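PDB 2C9K: pesticidal crystal protein CRY4AA from Bacillus thuringiensis, which kills mosquito larvae by binding to midgut epithelial cells and promoting their colloid-osmotic lysis, in keeping with its role as a pore-forming toxin. Local coordinates for residues N56-E61 against N206-T211; Q106-H111 against I180-V185; T199-G204 against T227-M232. One frame throughout, in Å; residues are numbered along the deposited sequence.

Contact 1 of 3, residues N56-E61 against N206-T211; sequences NIIKKE and NLIKTT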
loop_
_atom_site.group_PDB
_atom_site.type_symbol
_atom_site.label_atom_id
_atom_site.label_comp_id
_atom_site.label_asym_id
_atom_site.label_seq_id
_atom_site.Cartn_x
_atom_site.Cartn_y
_atom_site.Cartn_z
ATOM N N ASN A 56 20.689 -6.245 2.040
ATOM C CA ASN A 56 21.161 -6.627 0.719
ATOM C C ASN A 56 20.821 -5.585 -0.323
ATOM O O ASN A 56 21.464 -5.514 -1.362
ATOM C CB ASN A 56 20.577 -7.975 0.299
ATOM C CG ASN A 56 21.276 -9.150 0.969
ATOM O OD1 ASN A 56 22.506 -9.200 1.036
ATOM N ND2 ASN A 56 20.492 -10.107 1.456
ATOM N N ILE A 57 19.811 -4.768 -0.053
ATOM C CA ILE A 57 19.430 -3.737 -1.004
ATOM C C ILE A 57 20.192 -2.430 -0.729
ATOM O O ILE A 57 20.567 -1.707 -1.655
ATOM C CB ILE A 57 17.889 -3.510 -0.983
ATOM C CG1 ILE A 57 17.517 -2.339 -0.084
ATOM C CG2 ILE A 57 17.190 -4.764 -0.507
ATOM C CD1 ILE A 57 17.371 -1.039 -0.843
ATOM N N ILE A 58 20.436 -2.138 0.543
ATOM C CA ILE A 58 21.164 -0.929 0.915
ATOM C C ILE A 58 22.664 -1.170 0.788
ATOM O O ILE A 58 23.457 -0.231 0.720
ATOM C CB ILE A 58 20.842 -0.515 2.356
ATOM C CG1 ILE A 58 19.360 -0.163 2.465
ATOM C CG2 ILE A 58 21.697 0.662 2.762
ATOM C CD1 ILE A 58 18.942 0.293 3.838
ATOM N N LYS A 59 23.030 -2.447 0.753
ATOM C CA LYS A 59 24.409 -2.892 0.626
ATOM C C LYS A 59 25.445 -2.181 1.498
ATOM O O LYS A 59 26.549 -1.888 1.047
ATOM C CB LYS A 59 24.833 -2.844 -0.844
ATOM C CG LYS A 59 23.955 -3.706 -1.752
ATOM C CD LYS A 59 24.692 -4.170 -3.012
ATOM C CE LYS A 59 25.175 -3.002 -3.878
ATOM N NZ LYS A 59 26.029 -3.441 -5.034
ATOM N N LYS A 60 25.082 -1.901 2.746
ATOM C CA LYS A 60 25.999 -1.274 3.698
ATOM C C LYS A 60 26.285 -2.370 4.717
ATOM O O LYS A 60 25.561 -3.366 4.763
ATOM C CB LYS A 60 25.352 -0.065 4.376
ATOM C CG LYS A 60 26.253 0.647 5.371
ATOM C CD LYS A 60 25.695 2.016 5.749
ATOM C CE LYS A 60 26.673 2.805 6.616
ATOM N NZ LYS A 60 26.251 4.229 6.772
ATOM N N GLU A 61 27.309 -2.210 5.547
ATOM C CA GLU A 61 27.607 -3.288 6.477
ATOM C C GLU A 61 27.737 -3.032 7.972
ATOM O O GLU A 61 28.054 -1.925 8.421
ATOM C CB GLU A 61 28.859 -4.016 6.000
ATOM C CG GLU A 61 28.794 -4.405 4.541
ATOM C CD GLU A 61 29.630 -5.624 4.229
ATOM O OE1 GLU A 61 29.217 -6.744 4.619
ATOM O OE2 GLU A 61 30.700 -5.461 3.602
ATOM N N ASN A 206 16.339 8.470 2.782
ATOM C CA ASN A 206 17.327 9.537 2.733
ATOM C C ASN A 206 18.749 8.998 2.754
ATOM O O ASN A 206 19.666 9.623 2.228
ATOM C CB ASN A 206 17.109 10.505 3.888
ATOM C CG ASN A 206 18.213 11.529 4.000
ATOM O OD1 ASN A 206 19.201 11.316 4.707
ATOM N ND2 ASN A 206 18.063 12.646 3.292
ATOM N N LEU A 207 18.939 7.837 3.364
ATOM C CA LEU A 207 20.261 7.235 3.398
ATOM C C LEU A 207 20.653 6.932 1.953
ATOM O O LEU A 207 21.686 7.386 1.460
ATOM C CB LEU A 207 20.237 5.938 4.210
ATOM C CG LEU A 207 21.524 5.109 4.189
ATOM C CD1 LEU A 207 22.667 5.931 4.762
ATOM C CD2 LEU A 207 21.324 3.821 4.975
ATOM N N ILE A 208 19.810 6.172 1.269
ATOM C CA ILE A 208 20.077 5.813 -0.114
ATOM C C ILE A 208 20.259 7.035 -1.001
ATOM O O ILE A 208 21.233 7.134 -1.736
ATOM C CB ILE A 208 18.937 4.945 -0.696
ATOM C CG1 ILE A 208 18.821 3.643 0.105
ATOM C CG2 ILE A 208 19.200 4.660 -2.163
ATOM C CD1 ILE A 208 17.748 2.710 -0.380
ATOM N N LYS A 209 19.320 7.971 -0.920
ATOM C CA LYS A 209 19.356 9.175 -1.743
ATOM C C LYS A 209 20.519 10.086 -1.402
ATOM O O LYS A 209 20.721 11.118 -2.040
ATOM C CB LYS A 209 18.041 9.937 -1.589
ATOM C CG LYS A 209 17.800 11.008 -2.635
ATOM C CD LYS A 209 16.426 11.632 -2.431
ATOM C CE LYS A 209 16.097 12.659 -3.497
ATOM N NZ LYS A 209 14.734 13.231 -3.289
ATOM N N THR A 210 21.291 9.690 -0.401
ATOM C CA THR A 210 22.428 10.479 0.052
ATOM C C THR A 210 23.763 9.786 -0.199
ATOM O O THR A 210 24.803 10.431 -0.232
ATOM C CB THR A 210 22.267 10.793 1.562
ATOM O OG1 THR A 210 21.674 12.092 1.720
ATOM C CG2 THR A 210 23.596 10.711 2.293
ATOM N N THR A 211 23.726 8.477 -0.399
ATOM C CA THR A 211 24.933 7.685 -0.618
ATOM C C THR A 211 25.358 7.467 -2.070
ATOM O O THR A 211 24.669 6.789 -2.826
ATOM C CB THR A 211 24.769 6.306 0.020
ATOM O OG1 THR A 211 24.570 6.459 1.432
ATOM C CG2 THR A 211 25.987 5.439 -0.253
#

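Contact 2 of 3, residues Q106-H111 against I180-V185; sequences QIQLVH and IDYYPV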
loop_
_atom_site.group_PDB
_atom_site.type_symbol
_atom_site.label_atom_id
_atom_site.label_comp_id
_atom_site.label_asym_id
_atom_site.label_seq_id
_atom_site.Cartn_x
_atom_site.Cartn_y
_atom_site.Cartn_z
ATOM N N GLN A 106 -2.978 -12.607 31.422
ATOM C CA GLN A 106 -2.210 -13.005 30.241
ATOM C C GLN A 106 -2.003 -11.793 29.330
ATOM O O GLN A 106 -0.946 -11.636 28.718
ATOM C CB GLN A 106 -2.959 -14.105 29.491
ATOM C CG GLN A 106 -2.116 -14.895 28.517
ATOM C CD GLN A 106 -0.943 -15.584 29.181
ATOM O OE1 GLN A 106 -1.063 -16.118 30.279
ATOM N NE2 GLN A 106 0.197 -15.589 28.507
ATOM N N ILE A 107 -3.019 -10.940 29.241
ATOM C CA ILE A 107 -2.924 -9.733 28.436
ATOM C C ILE A 107 -1.812 -8.866 29.034
ATOM O O ILE A 107 -1.042 -8.233 28.312
ATOM C CB ILE A 107 -4.262 -8.947 28.447
ATOM C CG1 ILE A 107 -5.310 -9.695 27.623
ATOM C CG2 ILE A 107 -4.057 -7.540 27.910
ATOM C CD1 ILE A 107 -6.667 -9.015 27.579
ATOM N N GLN A 108 -1.727 -8.857 30.361
ATOM C CA GLN A 108 -0.715 -8.080 31.068
ATOM C C GLN A 108 0.706 -8.487 30.694
ATOM O O GLN A 108 1.596 -7.640 30.605
ATOM C CB GLN A 108 -0.892 -8.230 32.580
ATOM C CG GLN A 108 -2.175 -7.637 33.129
ATOM C CD GLN A 108 -2.222 -7.673 34.648
ATOM O OE1 GLN A 108 -3.201 -7.237 35.261
ATOM N NE2 GLN A 108 -1.160 -8.190 35.264
ATOM N N LEU A 109 0.924 -9.783 30.493
ATOM C CA LEU A 109 2.249 -10.275 30.126
ATOM C C LEU A 109 2.607 -9.895 28.693
ATOM O O LEU A 109 3.729 -9.463 28.422
ATOM C CB LEU A 109 2.328 -11.794 30.292
ATOM C CG LEU A 109 2.329 -12.327 31.725
ATOM C CD1 LEU A 109 2.489 -13.841 31.699
ATOM C CD2 LEU A 109 3.460 -11.684 32.514
ATOM N N VAL A 110 1.660 -10.063 27.776
ATOM C CA VAL A 110 1.906 -9.710 26.388
ATOM C C VAL A 110 2.163 -8.214 26.288
ATOM O O VAL A 110 2.960 -7.783 25.469
ATOM C CB VAL A 110 0.716 -10.080 25.469
ATOM C CG1 VAL A 110 0.960 -9.552 24.063
ATOM C CG2 VAL A 110 0.546 -11.591 25.421
ATOM N N HIS A 111 1.502 -7.414 27.116
ATOM C CA HIS A 111 1.731 -5.976 27.058
ATOM C C HIS A 111 3.081 -5.628 27.672
ATOM O O HIS A 111 3.700 -4.631 27.306
ATOM C CB HIS A 111 0.623 -5.211 27.780
ATOM C CG HIS A 111 0.842 -3.729 27.811
ATOM N ND1 HIS A 111 1.070 -2.987 26.671
ATOM C CD2 HIS A 111 0.885 -2.853 28.843
ATOM C CE1 HIS A 111 1.248 -1.719 27.003
ATOM N NE2 HIS A 111 1.141 -1.611 28.314
ATOM N N ILE A 180 -8.201 -3.293 34.129
ATOM C CA ILE A 180 -7.367 -2.291 33.479
ATOM C C ILE A 180 -8.005 -1.728 32.208
ATOM O O ILE A 180 -8.767 -2.409 31.515
ATOM C CB ILE A 180 -5.986 -2.882 33.135
ATOM C CG1 ILE A 180 -5.358 -3.479 34.397
ATOM C CG2 ILE A 180 -5.082 -1.804 32.561
ATOM C CD1 ILE A 180 -4.085 -4.253 34.150
ATOM N N ASP A 181 -7.693 -0.467 31.921
ATOM C CA ASP A 181 -8.203 0.217 30.736
ATOM C C ASP A 181 -7.042 0.564 29.804
ATOM O O ASP A 181 -6.306 1.523 30.045
ATOM C CB ASP A 181 -8.942 1.488 31.150
ATOM C CG ASP A 181 -9.283 2.369 29.972
ATOM O OD1 ASP A 181 -9.788 1.840 28.957
ATOM O OD2 ASP A 181 -9.052 3.591 30.068
ATOM N N TYR A 182 -6.885 -0.221 28.741
ATOM C CA TYR A 182 -5.798 -0.006 27.794
ATOM C C TYR A 182 -6.104 0.952 26.649
ATOM O O TYR A 182 -5.263 1.141 25.777
ATOM C CB TYR A 182 -5.352 -1.336 27.186
ATOM C CG TYR A 182 -4.910 -2.374 28.184
ATOM C CD1 TYR A 182 -5.841 -3.056 28.963
ATOM C CD2 TYR A 182 -3.562 -2.690 28.336
ATOM C CE1 TYR A 182 -5.441 -4.036 29.867
ATOM C CE2 TYR A 182 -3.151 -3.666 29.239
ATOM C CZ TYR A 182 -4.098 -4.337 30.000
ATOM O OH TYR A 182 -3.708 -5.316 30.886
ATOM N N TYR A 183 -7.284 1.563 26.635
ATOM C CA TYR A 183 -7.611 2.461 25.531
ATOM C C TYR A 183 -6.729 3.702 25.412
ATOM O O TYR A 183 -6.421 4.135 24.308
ATOM C CB TYR A 183 -9.081 2.888 25.568
ATOM C CG TYR A 183 -9.480 3.595 24.295
ATOM C CD1 TYR A 183 -9.206 3.023 23.053
ATOM C CD2 TYR A 183 -10.088 4.851 24.322
ATOM C CE1 TYR A 183 -9.519 3.682 21.872
ATOM C CE2 TYR A 183 -10.407 5.517 23.143
ATOM C CZ TYR A 183 -10.115 4.923 21.925
ATOM O OH TYR A 183 -10.406 5.566 20.757
ATOM N N PRO A 184 -6.335 4.308 26.541
ATOM C CA PRO A 184 -5.483 5.487 26.382
ATOM C C PRO A 184 -4.123 5.051 25.839
ATOM O O PRO A 184 -3.463 5.783 25.105
ATOM C CB PRO A 184 -5.398 6.035 27.801
ATOM C CG PRO A 184 -6.729 5.654 28.380
ATOM C CD PRO A 184 -6.862 4.229 27.914
ATOM N N VAL A 185 -3.724 3.839 26.198
ATOM C CA VAL A 185 -2.447 3.276 25.763
ATOM C C VAL A 185 -2.496 2.760 24.321
ATOM O O VAL A 185 -1.508 2.863 23.586
ATOM C CB VAL A 185 -2.017 2.112 26.684
ATOM C CG1 VAL A 185 -0.726 1.499 26.190
ATOM C CG2 VAL A 185 -1.858 2.613 28.096
#

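Contact 3 of 3, residues T199-G204 against T227-M232; sequences TTYKKG and TYRTKM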
loop_
_atom_site.group_PDB
_atom_site.type_symbol
_atom_site.label_atom_id
_atom_site.label_comp_id
_atom_site.label_asym_id
_atom_site.label_seq_id
_atom_site.Cartn_x
_atom_site.Cartn_y
_atom_site.Cartn_z
ATOM N N THR A 199 9.046 7.705 10.237
ATOM C CA THR A 199 10.301 8.432 10.440
ATOM C C THR A 199 11.481 7.591 9.956
ATOM O O THR A 199 12.274 8.026 9.114
ATOM C CB THR A 199 10.542 8.767 11.939
ATOM O OG1 THR A 199 9.674 9.829 12.345
ATOM C CG2 THR A 199 11.974 9.185 12.166
ATOM N N THR A 200 11.582 6.384 10.504
ATOM C CA THR A 200 12.658 5.468 10.173
ATOM C C THR A 200 12.661 5.126 8.693
ATOM O O THR A 200 13.721 5.029 8.071
ATOM C CB THR A 200 12.532 4.181 10.999
ATOM O OG1 THR A 200 12.454 4.527 12.387
ATOM C CG2 THR A 200 13.740 3.274 10.780
ATOM N N TYR A 201 11.466 4.944 8.138
ATOM C CA TYR A 201 11.315 4.627 6.727
ATOM C C TYR A 201 11.957 5.721 5.885
ATOM O O TYR A 201 12.595 5.439 4.869
ATOM C CB TYR A 201 9.829 4.506 6.348
ATOM C CG TYR A 201 9.623 4.473 4.853
ATOM C CD1 TYR A 201 10.206 3.471 4.077
ATOM C CD2 TYR A 201 8.930 5.496 4.200
ATOM C CE1 TYR A 201 10.115 3.491 2.693
ATOM C CE2 TYR A 201 8.834 5.530 2.821
ATOM C CZ TYR A 201 9.432 4.524 2.072
ATOM O OH TYR A 201 9.365 4.553 0.699
ATOM N N LYS A 202 11.787 6.970 6.300
ATOM C CA LYS A 202 12.367 8.080 5.553
ATOM C C LYS A 202 13.873 8.234 5.804
ATOM O O LYS A 202 14.602 8.760 4.961
ATOM C CB LYS A 202 11.606 9.373 5.867
ATOM C CG LYS A 202 10.166 9.300 5.392
ATOM C CD LYS A 202 9.409 10.591 5.567
ATOM C CE LYS A 202 7.997 10.451 4.973
ATOM N NZ LYS A 202 7.152 11.691 5.088
ATOM N N LYS A 203 14.347 7.762 6.954
ATOM C CA LYS A 203 15.772 7.849 7.243
ATOM C C LYS A 203 16.496 6.955 6.263
ATOM O O LYS A 203 17.611 7.263 5.839
ATOM C CB LYS A 203 16.082 7.405 8.674
ATOM C CG LYS A 203 15.838 8.485 9.705
ATOM C CD LYS A 203 16.368 8.087 11.072
ATOM C CE LYS A 203 16.171 9.213 12.080
ATOM N NZ LYS A 203 16.576 8.815 13.458
ATOM N N GLY A 204 15.848 5.846 5.909
ATOM C CA GLY A 204 16.431 4.906 4.968
ATOM C C GLY A 204 16.381 5.469 3.563
ATOM O O GLY A 204 17.355 5.393 2.810
ATOM N N THR A 227 13.767 0.081 -5.052
ATOM C CA THR A 227 13.605 -1.252 -4.490
ATOM C C THR A 227 13.255 -1.160 -3.008
ATOM O O THR A 227 12.321 -1.804 -2.528
ATOM C CB THR A 227 14.891 -2.093 -4.658
ATOM O OG1 THR A 227 15.199 -2.213 -6.049
ATOM C CG2 THR A 227 14.706 -3.482 -4.080
ATOM N N TYR A 228 14.012 -0.346 -2.288
ATOM C CA TYR A 228 13.787 -0.169 -0.865
ATOM C C TYR A 228 12.352 0.294 -0.580
ATOM O O TYR A 228 11.754 -0.088 0.430
ATOM C CB TYR A 228 14.776 0.848 -0.317
ATOM C CG TYR A 228 14.536 1.182 1.122
ATOM C CD1 TYR A 228 14.845 0.277 2.136
ATOM C CD2 TYR A 228 13.992 2.410 1.479
ATOM C CE1 TYR A 228 14.622 0.593 3.465
ATOM C CE2 TYR A 228 13.764 2.734 2.805
ATOM C CZ TYR A 228 14.082 1.829 3.793
ATOM O OH TYR A 228 13.868 2.189 5.106
ATOM N N ARG A 229 11.814 1.110 -1.487
ATOM C CA ARG A 229 10.463 1.653 -1.374
ATOM C C ARG A 229 9.410 0.577 -1.605
ATOM O O ARG A 229 8.419 0.479 -0.878
ATOM C CB ARG A 229 10.274 2.795 -2.383
ATOM C CG ARG A 229 8.854 3.351 -2.458
ATOM C CD ARG A 229 8.796 4.619 -3.296
ATOM N NE ARG A 229 9.228 4.399 -4.671
ATOM C CZ ARG A 229 9.542 5.380 -5.510
ATOM N NH1 ARG A 229 9.469 6.644 -5.118
ATOM N NH2 ARG A 229 9.943 5.095 -6.739
ATOM N N THR A 230 9.630 -0.234 -2.626
ATOM C CA THR A 230 8.700 -1.299 -2.941
ATOM C C THR A 230 8.669 -2.347 -1.833
ATOM O O THR A 230 7.598 -2.791 -1.429
ATOM C CB THR A 230 9.081 -1.961 -4.261
ATOM O OG1 THR A 230 9.022 -0.981 -5.305
ATOM C CG2 THR A 230 8.134 -3.103 -4.578
ATOM N N LYS A 231 9.840 -2.737 -1.337
ATOM C CA LYS A 231 9.915 -3.749 -0.283
ATOM C C LYS A 231 9.339 -3.233 1.027
ATOM O O LYS A 231 8.559 -3.928 1.670
ATOM C CB LYS A 231 11.364 -4.204 -0.053
ATOM C CG LYS A 231 12.101 -4.649 -1.309
ATOM C CD LYS A 231 11.365 -5.756 -2.035
ATOM C CE LYS A 231 11.906 -5.964 -3.453
ATOM N NZ LYS A 231 13.214 -6.692 -3.525
ATOM N N MET A 232 9.717 -2.016 1.415
ATOM C CA MET A 232 9.237 -1.433 2.662
ATOM C C MET A 232 7.772 -1.019 2.620
ATOM O O MET A 232 7.097 -0.990 3.649
ATOM C CB MET A 232 10.102 -0.237 3.059
ATOM C CG MET A 232 11.523 -0.614 3.430
ATOM S SD MET A 232 11.609 -1.860 4.742
ATOM C CE MET A 232 11.814 -3.344 3.817
#

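Contact 1 of 3, residues N56-E61 against N206-T211
Leu-207, whose CD2 meets CG2 of Ile-58, has its carbonyl oxygen held from both faces of the carbonyl plane. Thr-211 OG1 binds Leu-207 O at 3.0 Å, standing above the plane and off the lone-pair direction. Thr-210 N comes from the other face. Both bonds accompany the type I turn that runs from Ile-208 to Thr-211. The two segments themselves meet through aliphatic groups. CG2 of Ile-58 touches CD2 of Leu-207 at 3.9 Å, and the two side chains cross at about a right angle. Ile-57 and Ile-208 cross in the same manner, with their CD1 atoms 3.8 Å apart. Ile-208 has CG1 anti to its carbonyl carbon (chi1 -61°) and runs on extended, which brings CD1 over to Ile-57. The same CD1 of Ile-208 lies 4.4 Å from CG1 of Ile-58. Lys-59 leaves the helical conformation with positive phi, and the CB of the following Lys-60 points toward 206-211. Lys-60 reaches with an extended chain to Leu-207, its NZ 4.4 Å from Leu-207 CD1. Tyr-134 of helix 129-137 hydrogen-bonds to Lys-60 O and packs on both Ile-58 and Leu-207. Thr-224 and Tyr-228 of helix 222-240 cover Ile-57 and Ile-208. Here the C-terminal ends of helices 46-58 and 183-208 pack together near the surface of the helical bundle that forms the N-terminal domain of three-domain delta-endotoxins.

Contact 2 of 3, residues Q106-H111 against I180-V185
His-111 and Tyr-182 form a T-shaped aromatic pair. The edge of Tyr-182 points toward the face of His-111, with ring centroids 5.8 Å apart and planes at 88°. His-111 has CG anti to its backbone N (chi1 177°), which carries the imidazole toward the start of helix 183-208. There CE1 of His-111 also meets CG1 of Val-185 at 3.9 Å.

The remaining contacts are mostly apolar. CG2 of Ile-107 comes obliquely to the phenol end of Tyr-182, 3.8 Å from CZ. Gln-108 crosses Tyr-182 at about a right angle and sets its CG 3.6 Å from the Tyr-182 OH. CD of the Gln-108 amide lies 3.9 Å from CD1 of Ile-180. Ile-180 also places CG2 over one face of the Tyr-182 ring.

One polar bond shapes the second segment: Asp-181 OD1 accepts a weak capping bond from Tyr-183 N at the helix start. Leu-154 of helix 140-164 packs on both His-111 and Tyr-182, and the ring of His-150 meets that of His-111.

The chemistry is therefore aromatic and aliphatic. The ring edge of Tyr-182 faces the imidazole pi cloud, an approach that would probably suit a neutral His-111 better than a protonated one.

Contact 3 of 3, residues T199-G204 against T227-M232
Tyr-201 barely overlaps the ring of Tyr-228. The two planes lie near parallel, at 11°, but are slid apart, with centroids 5.7 Å from each other. The side chains run past one another in opposite directions, and CE1 of Tyr-201 meets CE2 of Tyr-228 at 3.7 Å. Both tyrosines hold CG anti to the backbone N, and each ring reaches across to the other helix.

The Tyr-228 hydroxyl ends against backbone. Tyr-228 OH lies 3.7 Å from CA of Gly-204, which has no side chain in the way. Tyr-228 OH is 3.5 Å from Tyr-201 O, which lies in plane at the edge of the Tyr-228 ring. At most a weak hydrogen bond can be assigned there. The Tyr-201 hydroxyl ends on aliphatic carbon instead, with OH 3.4 Å from CG of Arg-229. Met-232 touches both rings. CB of Met-232 lies 3.7 Å from CE1 of Tyr-201, and its CG covers one face of Tyr-228, offset toward the rim. The guanidinium of Arg-229 leads away from the contact. It forms a salt bridge to Glu-283 and a hydrogen bond to Asn-226.

The segment axes approach to 11.0 Å and run nearly antiparallel, at 157°. Large tyrosines fill the gap between helices 183-208 and 222-240. Tyr-201 also packs on Leu-140 of helix 140-164, while Met-232 touches Thr-54 of helix 46-58. Facing away from helix 183-208, Thr-230 hydrogen-bonds to Tyr-264 O in strand 262-267.

All three contacts lie in the helical N-terminal domain and share helix 183-208. Contact 2 takes its beginning, contact 3 a later part and contact 1 its end. Contacts 1 and 3 are neighbours, with centres about 10 Å apart. They join at Tyr-228, whose CB lies 3.3 Å from Ile-57 CD1 and 3.5 Å from Ile-208 CD1. Helices 46-58, 183-208 and 222-240 thus pack together around Tyr-228. Contact 2 stands apart, its centre about 38 Å from that of contact 1 and about 30 Å from that of contact 3. It ties the far end of the shared helix to helix 103-123.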